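Local coordinates for DNA mismatch repair protein MutL (Aquifex aeolicus, PDB 6LZI), which takes part in DNA mismatch repair, its N-terminal ATPase domain binding ADP in a Bergerat-type nucleotide pocket, at residues I95-F108 and M131-N145. Numbering follows the deposited sequence.
With ADP (adenosine-5'-diphosphate), chain H.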
ATOM      1  N   ILE A  95     -12.398  10.158   4.350  1.00 23.91           N
ATOM      2  CA  ILE A  95     -12.208   9.105   5.372  1.00 19.02           C
ATOM      3  C   ILE A  95     -12.737   9.559   6.726  1.00 21.28           C
ATOM      4  O   ILE A  95     -13.396   8.793   7.434  1.00 23.43           O
ATOM      5  CB  ILE A  95     -10.717   8.719   5.483  1.00 22.29           C
ATOM      6  CG1 ILE A  95     -10.241   8.030   4.186  1.00 25.17           C
ATOM      7  CG2 ILE A  95     -10.420   7.779   6.721  1.00 21.46           C
ATOM      8  CD1 ILE A  95      -8.728   7.845   4.119  1.00 28.69           C
ATOM      9  N   SER A  96     -12.482  10.792   7.097  1.00 23.94           N
ATOM     10  CA  SER A  96     -12.897  11.229   8.442  1.00 25.98           C
ATOM     11  C   SER A  96     -14.399  11.397   8.550  1.00 27.10           C
ATOM     12  O   SER A  96     -14.961  11.351   9.656  1.00 23.36           O
ATOM     13  CB  SER A  96     -12.213  12.541   8.759  1.00 26.04           C
ATOM     14  OG  SER A  96     -12.738  13.599   7.922  1.00 28.24           O
ATOM     15  N   SER A  97     -15.072  11.543   7.420  1.00 22.81           N
ATOM     16  CA  SER A  97     -16.501  11.772   7.526  1.00 31.21           C
ATOM     17  C   SER A  97     -17.305  10.481   7.682  1.00 34.01           C
ATOM     18  O   SER A  97     -18.555  10.521   7.765  1.00 31.33           O
ATOM     19  CB  SER A  97     -16.933  12.583   6.310  1.00 34.40           C
ATOM     20  OG  SER A  97     -16.804  11.865   5.124  1.00 43.36           O
ATOM     21  N   VAL A  98     -16.632   9.347   7.783  1.00 31.74           N
ATOM     22  CA  VAL A  98     -17.248   8.034   7.681  1.00 25.65           C
ATOM     23  C   VAL A  98     -16.585   7.167   8.752  1.00 28.79           C
ATOM     24  O   VAL A  98     -16.604   5.950   8.700  1.00 29.74           O
ATOM     25  CB  VAL A  98     -17.108   7.619   6.196  1.00 33.02           C
ATOM     26  CG1 VAL A  98     -15.894   6.791   5.782  1.00 27.54           C
ATOM     27  CG2 VAL A  98     -18.377   7.551   5.443  1.00 28.89           C
ATOM     28  N   SER A  99     -15.942   7.819   9.726  1.00 28.87           N
ATOM     29  CA  SER A  99     -15.228   7.127  10.766  1.00 27.57           C
ATOM     30  C   SER A  99     -15.073   8.040  11.965  1.00 30.73           C
ATOM     31  O   SER A  99     -15.373   9.242  11.923  1.00 28.49           O
ATOM     32  CB  SER A  99     -13.804   6.668  10.350  1.00 27.41           C
ATOM     33  OG  SER A  99     -12.963   7.766  10.053  1.00 28.36           O
ATOM     34  N   LYS A 100     -14.577   7.425  13.004  1.00 30.67           N
ATOM     35  CA  LYS A 100     -14.013   8.063  14.201  1.00 32.20           C
ATOM     36  C   LYS A 100     -12.504   8.148  13.985  1.00 25.81           C
ATOM     37  O   LYS A 100     -11.783   7.146  14.078  1.00 25.19           O
ATOM     38  CB  LYS A 100     -14.360   7.273  15.461  1.00 26.56           C
ATOM     39  CG  LYS A 100     -15.879   7.241  15.927  1.00 36.89           C
ATOM     40  CD  LYS A 100     -16.152   6.022  16.825  1.00 39.46           C
ATOM     41  CE  LYS A 100     -17.477   6.079  17.613  1.00 47.04           C
ATOM     42  NZ  LYS A 100     -18.516   6.843  16.888  1.00 47.43           N
ATOM     43  N   PHE A 101     -12.046   9.345  13.700  1.00 25.31           N
ATOM     44  CA  PHE A 101     -10.810   9.585  12.970  1.00 22.94           C
ATOM     45  C   PHE A 101      -9.851  10.344  13.863  1.00 24.00           C
ATOM     46  O   PHE A 101     -10.200  11.410  14.383  1.00 28.23           O
ATOM     47  CB  PHE A 101     -11.150  10.401  11.697  1.00 23.68           C
ATOM     48  CG  PHE A 101      -9.954  10.814  10.885  1.00 20.24           C
ATOM     49  CD1 PHE A 101      -9.337  12.036  11.131  1.00 18.66           C
ATOM     50  CD2 PHE A 101      -9.551  10.066   9.756  1.00 23.02           C
ATOM     51  CE1 PHE A 101      -8.233  12.421  10.349  1.00 23.75           C
ATOM     52  CE2 PHE A 101      -8.448  10.463   9.001  1.00 24.83           C
ATOM     53  CZ  PHE A 101      -7.819  11.619   9.272  1.00 26.62           C
ATOM     54  N   LYS A 102      -8.626   9.842  14.030  1.00 24.73           N
ATOM     55  CA  LYS A 102      -7.608  10.695  14.617  1.00 22.04           C
ATOM     56  C   LYS A 102      -6.433  10.842  13.659  1.00 22.35           C
ATOM     57  O   LYS A 102      -6.022   9.889  13.028  1.00 25.34           O
ATOM     58  CB  LYS A 102      -7.085  10.133  15.959  1.00 24.49           C
ATOM     59  CG  LYS A 102      -8.035  10.274  17.120  1.00 29.77           C
ATOM     60  CD  LYS A 102      -7.376   9.897  18.422  1.00 36.51           C
ATOM     61  CE  LYS A 102      -8.433   9.774  19.538  1.00 39.79           C
ATOM     62  NZ  LYS A 102      -7.910   8.829  20.574  1.00 37.86           N
ATOM     63  N   LEU A 103      -5.858  12.013  13.585  1.00 20.54           N
ATOM     64  CA  LEU A 103      -4.583  12.130  12.872  1.00 21.08           C
ATOM     65  C   LEU A 103      -3.614  12.864  13.777  1.00 19.40           C
ATOM     66  O   LEU A 103      -3.935  13.932  14.261  1.00 21.27           O
ATOM     67  CB  LEU A 103      -4.732  12.910  11.585  1.00 23.13           C
ATOM     68  CG  LEU A 103      -3.472  13.273  10.728  1.00 24.80           C
ATOM     69  CD1 LEU A 103      -3.782  13.300   9.178  1.00 25.22           C
ATOM     70  CD2 LEU A 103      -2.886  14.583  11.074  1.00 27.94           C
ATOM     71  N   ARG A 104      -2.456  12.285  14.037  1.00 19.37           N
ATOM     72  CA  ARG A 104      -1.427  13.006  14.761  1.00 17.77           C
ATOM     73  C   ARG A 104      -0.200  13.132  13.859  1.00 19.22           C
ATOM     74  O   ARG A 104       0.106  12.222  13.093  1.00 21.28           O
ATOM     75  CB  ARG A 104      -1.077  12.310  16.111  1.00 22.30           C
ATOM     76  CG  ARG A 104      -0.440  10.900  16.008  1.00 24.58           C
ATOM     77  CD  ARG A 104      -0.212  10.382  17.461  1.00 24.36           C
ATOM     78  NE  ARG A 104      -1.534  10.166  18.081  1.00 25.66           N
ATOM     79  CZ  ARG A 104      -2.246   9.050  17.895  1.00 31.09           C
ATOM     80  NH1 ARG A 104      -1.779   8.084  17.100  1.00 30.71           N
ATOM     81  NH2 ARG A 104      -3.455   8.888  18.474  1.00 29.75           N
ATOM     82  N   SER A 105       0.478  14.270  13.931  1.00 18.28           N
ATOM     83  CA  SER A 105       1.652  14.512  13.062  1.00 18.57           C
ATOM     84  C   SER A 105       2.628  15.491  13.711  1.00 18.98           C
ATOM     85  O   SER A 105       2.242  16.492  14.333  1.00 21.41           O
ATOM     86  CB  SER A 105       1.244  15.062  11.679  1.00 20.54           C
ATOM     87  OG  SER A 105       2.341  15.086  10.799  1.00 22.11           O
ATOM     88  N   ARG A 106       3.910  15.177  13.566  1.00 21.61           N
ATOM     89  CA  ARG A 106       4.984  16.008  14.025  1.00 21.33           C
ATOM     90  C   ARG A 106       5.815  16.366  12.790  1.00 23.03           C
ATOM     91  O   ARG A 106       6.325  15.474  12.093  1.00 25.48           O
ATOM     92  CB  ARG A 106       5.835  15.279  15.034  1.00 24.30           C
ATOM     93  CG  ARG A 106       6.977  16.196  15.550  1.00 23.98           C
ATOM     94  CD  ARG A 106       7.821  15.429  16.606  1.00 26.40           C
ATOM     95  NE  ARG A 106       9.142  16.021  16.762  1.00 26.50           N
ATOM     96  CZ  ARG A 106      10.097  15.455  17.501  1.00 35.41           C
ATOM     97  NH1 ARG A 106       9.813  14.336  18.173  1.00 34.57           N
ATOM     98  NH2 ARG A 106      11.326  15.972  17.542  1.00 36.90           N
ATOM     99  N   PHE A 107       5.889  17.649  12.519  1.00 26.46           N
ATOM    100  CA  PHE A 107       6.610  18.145  11.351  1.00 29.59           C
ATOM    101  C   PHE A 107       8.103  18.022  11.608  1.00 31.59           C
ATOM    102  O   PHE A 107       8.576  18.230  12.731  1.00 29.90           O
ATOM    103  CB  PHE A 107       6.197  19.612  11.156  1.00 23.99           C
ATOM    104  CG  PHE A 107       6.564  20.217   9.828  1.00 29.82           C
ATOM    105  CD1 PHE A 107       6.117  19.647   8.641  1.00 28.29           C
ATOM    106  CD2 PHE A 107       7.166  21.435   9.798  1.00 32.60           C
ATOM    107  CE1 PHE A 107       6.415  20.241   7.423  1.00 34.08           C
ATOM    108  CE2 PHE A 107       7.472  22.078   8.549  1.00 38.24           C
ATOM    109  CZ  PHE A 107       7.065  21.468   7.379  1.00 33.91           C
ATOM    110  N   PHE A 108       8.873  17.768  10.553  1.00 32.86           N
ATOM    111  CA  PHE A 108      10.309  17.603  10.743  1.00 32.99           C
ATOM    112  C   PHE A 108      10.953  18.816  11.438  1.00 37.07           C
ATOM    113  O   PHE A 108      11.966  18.664  12.144  1.00 40.58           O
ATOM    114  CB  PHE A 108      10.981  17.282   9.383  1.00 31.41           C
ATOM    115  CG  PHE A 108      11.086  18.471   8.463  1.00 32.57           C
ATOM    116  CD1 PHE A 108      10.037  18.760   7.590  1.00 35.47           C
ATOM    117  CD2 PHE A 108      12.248  19.230   8.413  1.00 37.42           C
ATOM    118  CE1 PHE A 108      10.134  19.867   6.714  1.00 36.18           C
ATOM    119  CE2 PHE A 108      12.364  20.338   7.559  1.00 43.46           C
ATOM    120  CZ  PHE A 108      11.302  20.653   6.712  1.00 41.57           C
ATOM    121  N   MET A 131       5.513  12.815  20.108  1.00 29.35           N
ATOM    122  CA  MET A 131       5.584  11.711  19.155  1.00 28.17           C
ATOM    123  C   MET A 131       6.877  11.835  18.386  1.00 29.07           C
ATOM    124  O   MET A 131       7.490  12.896  18.400  1.00 25.73           O
ATOM    125  CB  MET A 131       4.402  11.732  18.179  1.00 27.74           C
ATOM    126  CG  MET A 131       4.206  13.065  17.539  1.00 25.67           C
ATOM    127  SD  MET A 131       2.747  13.052  16.494  1.00 24.75           S
ATOM    128  CE  MET A 131       3.053  11.901  15.197  1.00 22.85           C
ATOM    129  N   PRO A 132       7.301  10.780  17.690  1.00 28.16           N
ATOM    130  CA  PRO A 132       8.408  10.947  16.738  1.00 28.45           C
ATOM    131  C   PRO A 132       7.967  11.774  15.527  1.00 27.44           C
ATOM    132  O   PRO A 132       6.784  11.861  15.184  1.00 24.82           O
ATOM    133  CB  PRO A 132       8.754   9.512  16.305  1.00 31.89           C
ATOM    134  CG  PRO A 132       7.982   8.592  17.213  1.00 31.98           C
ATOM    135  CD  PRO A 132       6.784   9.386  17.697  1.00 30.31           C
ATOM    136  N   VAL A 133       8.957  12.357  14.849  1.00 26.62           N
ATOM    137  CA  VAL A 133       8.662  12.985  13.563  1.00 26.50           C
ATOM    138  C   VAL A 133       7.942  12.011  12.648  1.00 21.74           C
ATOM    139  O   VAL A 133       8.286  10.814  12.551  1.00 27.17           O
ATOM    140  CB  VAL A 133       9.956  13.479  12.878  1.00 21.76           C
ATOM    141  CG1 VAL A 133       9.587  13.981  11.465  1.00 27.28           C
ATOM    142  CG2 VAL A 133      10.623  14.545  13.682  1.00 24.07           C
ATOM    143  N   GLY A 134       6.918  12.508  11.992  1.00 20.97           N
ATOM    144  CA  GLY A 134       6.138  11.721  11.040  1.00 17.00           C
ATOM    145  C   GLY A 134       4.634  11.825  11.360  1.00 20.39           C
ATOM    146  O   GLY A 134       4.177  12.770  12.002  1.00 20.81           O
ATOM    147  N   THR A 135       3.849  10.867  10.869  1.00 18.61           N
ATOM    148  CA  THR A 135       2.382  10.972  10.893  1.00 20.15           C
ATOM    149  C   THR A 135       1.767   9.637  11.234  1.00 17.27           C
ATOM    150  O   THR A 135       2.257   8.597  10.800  1.00 18.63           O
ATOM    151  CB  THR A 135       1.866  11.436   9.497  1.00 22.46           C
ATOM    152  OG1 THR A 135       2.453  12.702   9.182  1.00 23.09           O
ATOM    153  CG2 THR A 135       0.367  11.580   9.459  1.00 22.85           C
ATOM    154  N   GLU A 136       0.725   9.656  12.063  1.00 15.00           N
ATOM    155  CA  GLU A 136      -0.006   8.455  12.423  1.00 20.79           C
ATOM    156  C   GLU A 136      -1.490   8.772  12.267  1.00 18.43           C
ATOM    157  O   GLU A 136      -1.961   9.770  12.809  1.00 21.09           O
ATOM    158  CB  GLU A 136       0.338   8.050  13.874  1.00 18.40           C
ATOM    159  CG  GLU A 136      -0.367   6.755  14.219  1.00 20.24           C
ATOM    160  CD  GLU A 136       0.347   6.118  15.402  1.00 24.42           C
ATOM    161  OE1 GLU A 136       0.752   4.962  15.258  1.00 30.06           O
ATOM    162  OE2 GLU A 136       0.633   6.903  16.322  1.00 30.45           O
ATOM    163  N   VAL A 137      -2.229   7.940  11.521  1.00 18.49           N
ATOM    164  CA  VAL A 137      -3.659   8.136  11.313  1.00 20.84           C
ATOM    165  C   VAL A 137      -4.358   6.890  11.845  1.00 19.88           C
ATOM    166  O   VAL A 137      -3.920   5.749  11.577  1.00 19.23           O
ATOM    167  CB  VAL A 137      -3.937   8.355   9.802  1.00 16.74           C
ATOM    168  CG1 VAL A 137      -5.447   8.641   9.581  1.00 17.95           C
ATOM    169  CG2 VAL A 137      -3.111   9.527   9.352  1.00 23.27           C
ATOM    170  N   GLU A 138      -5.412   7.097  12.651  1.00 19.27           N
ATOM    171  CA  GLU A 138      -6.212   5.998  13.203  1.00 19.52           C
ATOM    172  C   GLU A 138      -7.624   6.215  12.719  1.00 24.77           C
ATOM    173  O   GLU A 138      -8.202   7.267  12.973  1.00 23.94           O
ATOM    174  CB  GLU A 138      -6.182   6.002  14.737  1.00 22.91           C
ATOM    175  CG  GLU A 138      -4.755   5.790  15.142  1.00 26.80           C
ATOM    176  CD  GLU A 138      -4.569   5.655  16.620  1.00 31.61           C
ATOM    177  OE1 GLU A 138      -5.592   5.583  17.319  1.00 32.04           O
ATOM    178  OE2 GLU A 138      -3.398   5.631  17.051  1.00 32.98           O
ATOM    179  N   VAL A 139      -8.162   5.217  12.022  1.00 21.80           N
ATOM    180  CA  VAL A 139      -9.535   5.237  11.510  1.00 18.98           C
ATOM    181  C   VAL A 139     -10.325   4.120  12.203  1.00 17.33           C
ATOM    182  O   VAL A 139      -9.986   2.931  12.067  1.00 20.38           O
ATOM    183  CB  VAL A 139      -9.505   5.043   9.984  1.00 19.15           C
ATOM    184  CG1 VAL A 139     -10.887   5.026   9.426  1.00 20.03           C
ATOM    185  CG2 VAL A 139      -8.633   6.208   9.436  1.00 21.26           C
ATOM    186  N   ARG A 140     -11.268   4.510  13.060  1.00 18.04           N
ATOM    187  CA  ARG A 140     -12.017   3.544  13.849  1.00 22.09           C
ATOM    188  C   ARG A 140     -13.463   3.497  13.414  1.00 20.80           C
ATOM    189  O   ARG A 140     -14.020   4.533  13.064  1.00 23.40           O
ATOM    190  CB  ARG A 140     -11.974   3.887  15.347  1.00 29.65           C
ATOM    191  CG  ARG A 140     -10.595   3.557  15.977  1.00 28.77           C
ATOM    192  CD  ARG A 140     -10.618   3.765  17.503  1.00 33.28           C
ATOM    193  NE  ARG A 140      -9.383   3.172  18.020  1.00 35.11           N
ATOM    194  CZ  ARG A 140      -9.214   1.863  18.268  1.00 40.07           C
ATOM    195  NH1 ARG A 140     -10.202   0.981  18.073  1.00 42.12           N
ATOM    196  NH2 ARG A 140      -8.045   1.425  18.695  1.00 41.94           N
ATOM    197  N   ASP A 141     -14.056   2.309  13.573  1.00 28.86           N
ATOM    198  CA  ASP A 141     -15.487   2.086  13.418  1.00 26.96           C
ATOM    199  C   ASP A 141     -15.986   2.596  12.070  1.00 23.38           C
ATOM    200  O   ASP A 141     -16.938   3.386  11.991  1.00 23.92           O
ATOM    201  CB  ASP A 141     -16.238   2.760  14.543  1.00 31.41           C
ATOM    202  CG  ASP A 141     -15.996   2.072  15.867  1.00 41.83           C
ATOM    203  OD1 ASP A 141     -15.356   0.988  15.871  1.00 42.88           O
ATOM    204  OD2 ASP A 141     -16.470   2.603  16.889  1.00 47.48           O
ATOM    205  N   LEU A 142     -15.333   2.099  11.019  1.00 26.28           N
ATOM    206  CA  LEU A 142     -15.566   2.636   9.685  1.00 23.10           C
ATOM    207  C   LEU A 142     -17.028   2.404   9.375  1.00 26.08           C
ATOM    208  O   LEU A 142     -17.572   1.331   9.698  1.00 24.88           O
ATOM    209  CB  LEU A 142     -14.642   1.943   8.685  1.00 24.87           C
ATOM    210  CG  LEU A 142     -14.722   2.315   7.192  1.00 24.89           C
ATOM    211  CD1 LEU A 142     -14.298   3.789   7.091  1.00 27.28           C
ATOM    212  CD2 LEU A 142     -13.863   1.391   6.321  1.00 22.09           C
ATOM    213  N   PHE A 143     -17.676   3.435   8.783  1.00 22.22           N
ATOM    214  CA  PHE A 143     -19.134   3.464   8.446  1.00 19.72           C
ATOM    215  C   PHE A 143     -20.046   3.255   9.669  1.00 25.46           C
ATOM    216  O   PHE A 143     -21.171   2.758   9.541  1.00 25.17           O
ATOM    217  CB  PHE A 143     -19.457   2.427   7.359  1.00 21.59           C
ATOM    218  CG  PHE A 143     -18.601   2.554   6.127  1.00 21.06           C
ATOM    219  CD1 PHE A 143     -18.592   3.780   5.423  1.00 26.24           C
ATOM    220  CD2 PHE A 143     -17.870   1.467   5.665  1.00 22.69           C
ATOM    221  CE1 PHE A 143     -17.811   3.899   4.262  1.00 25.36           C
ATOM    222  CE2 PHE A 143     -17.080   1.591   4.490  1.00 27.80           C
ATOM    223  CZ  PHE A 143     -17.075   2.855   3.826  1.00 27.10           C
ATOM    224  N   PHE A 144     -19.602   3.636  10.882  1.00 24.22           N
ATOM    225  CA  PHE A 144     -20.521   3.530  12.035  1.00 25.78           C
ATOM    226  C   PHE A 144     -21.783   4.369  11.850  1.00 25.10           C
ATOM    227  O   PHE A 144     -22.875   4.025  12.380  1.00 26.35           O
ATOM    228  CB  PHE A 144     -19.786   3.968  13.296  1.00 27.66           C
ATOM    229  CG  PHE A 144     -19.700   5.436  13.442  1.00 24.14           C
ATOM    230  CD1 PHE A 144     -18.669   6.115  12.836  1.00 20.90           C
ATOM    231  CD2 PHE A 144     -20.583   6.147  14.256  1.00 29.92           C
ATOM    232  CE1 PHE A 144     -18.544   7.484  12.971  1.00 27.71           C
ATOM    233  CE2 PHE A 144     -20.466   7.513  14.415  1.00 31.81           C
ATOM    234  CZ  PHE A 144     -19.426   8.202  13.770  1.00 32.76           C
ATOM    235  N   ASN A 145     -21.654   5.498  11.128  1.00 25.15           N
ATOM    236  CA  ASN A 145     -22.708   6.409  10.737  1.00 28.54           C
ATOM    237  C   ASN A 145     -23.535   5.919   9.541  1.00 27.37           C
ATOM    238  O   ASN A 145     -24.570   6.544   9.259  1.00 30.62           O
ATOM    239  CB  ASN A 145     -22.101   7.815  10.423  1.00 27.30           C
ATOM    240  CG  ASN A 145     -21.035   7.800   9.257  1.00 28.88           C
ATOM    241  OD1 ASN A 145     -20.269   6.844   9.138  1.00 30.91           O
ATOM    242  ND2 ASN A 145     -20.923   8.945   8.463  1.00 24.31           N
TER
HETATM  243  PB  ADP H 407      -3.959  14.552  -1.349  1.00 32.34           P
HETATM  244  O1B ADP H 407      -2.993  13.551  -0.812  1.00 26.41           O
HETATM  245  O2B ADP H 407      -3.344  15.975  -1.426  1.00 33.18           O
HETATM  246  O3B ADP H 407      -4.520  14.138  -2.691  1.00 35.93           O
HETATM  247  PA  ADP H 407      -5.242  13.895   1.128  1.00 29.16           P
HETATM  248  O1A ADP H 407      -6.597  14.210   1.693  1.00 27.95           O
HETATM  249  O2A ADP H 407      -4.924  12.443   1.017  1.00 21.34           O
HETATM  250  O3A ADP H 407      -5.192  14.662  -0.340  1.00 31.48           O
HETATM  251  O5' ADP H 407      -4.086  14.473   2.098  1.00 29.56           O
HETATM  252  C5' ADP H 407      -4.170  15.898   2.163  1.00 33.50           C
HETATM  253  C4' ADP H 407      -2.803  16.499   2.479  1.00 34.04           C
HETATM  254  O4' ADP H 407      -2.436  16.139   3.787  1.00 30.90           O
HETATM  255  C3' ADP H 407      -1.648  16.063   1.600  1.00 28.51           C
HETATM  256  O3' ADP H 407      -1.533  16.966   0.467  1.00 33.17           O
HETATM  257  C2' ADP H 407      -0.454  16.253   2.515  1.00 26.31           C
HETATM  258  O2' ADP H 407      -0.159  17.685   2.420  1.00 30.85           O
HETATM  259  C1' ADP H 407      -1.032  16.007   3.888  1.00 24.26           C
HETATM  260  N9  ADP H 407      -0.790  14.651   4.365  1.00 23.12           N
HETATM  261  C8  ADP H 407      -1.681  13.627   4.463  1.00 22.37           C
HETATM  262  N7  ADP H 407      -1.093  12.516   4.981  1.00 20.33           N
HETATM  263  C5  ADP H 407       0.204  12.869   5.180  1.00 21.65           C
HETATM  264  C6  ADP H 407       1.360  12.137   5.705  1.00 20.71           C
HETATM  265  N6  ADP H 407       1.233  10.831   6.065  1.00 22.42           N
HETATM  266  N1  ADP H 407       2.542  12.810   5.780  1.00 21.97           N
HETATM  267  C2  ADP H 407       2.618  14.139   5.356  1.00 20.06           C
HETATM  268  N3  ADP H 407       1.603  14.866   4.895  1.00 22.08           N
HETATM  269  C4  ADP H 407       0.391  14.254   4.816  1.00 23.93           C
HETATM  270  O   HOH W   1      -9.736   7.067  15.910  1.00 31.54           O
HETATM  271  O   HOH W   2      -5.510   7.227  19.579  1.00 37.67           O
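Lys100 NZ sits over one face of the Phe144 ring, 3.4 Å from its centroid and 21° off the normal, a cation-pi contact; Asn145 CB backs the opposite face and Ser99 CA meets the edge. The bend at the end of the lysine chain (chi4 30°) turns the ammonium onto the ring, while its CD passes Asp141. The Arg104 guanidinium works through its edge. Arg104 NH1 is gripped by two carboxylates: Glu138 OE2 at 2.9 Å, nearly straight and in the guanidinium plane, and Glu136 OE2 at 2.8 Å, more bent; both oxygens are approached from above their carboxylate planes. Arg104 NE pairs with Glu115 on the next strand, and Glu136 reaches Arg48 on the other flank, so the salt-bridge network spans four strands. A methionine in place of Arg104 would probably leave two neighbouring carboxylates, Glu136 and Glu138, without their shared cation, and Glu115 without its Arg104 partner. Arg106 has CG anti to the backbone N (chi1 -179°) and an extended chain on to NE; it lays one guanidinium face against Val133 CG2 and donates NH1 in plane to Met131 O, 2.7 Å. The face bearing Phe101, Leu103, Val137 and Val139 is apolar: Phe101 CE2 meets Val137 CG1 obliquely at 3.6 Å, Ser96 CB lies over one face of that ring, toward its rim, and helix 16-29 touches Val137. Farther along, Ser105 OG donates to Thr135 OG1 (2.9 Å), an atom that lies 3.4 Å from ADP N1, while Thr135 CB and CG2 approach the adenine amino group. Paired backbone bonds join 100-106 to 134-140, and beyond them Phe143 N binds Val98 O at the type II turn from Asp141 to Phe144. This is an antiparallel strand pair inside the mixed sheet of the Bergerat (GHKL) ATPase fold, charged on one face, and on the other apolar with Thr135 lining the ADP pocket.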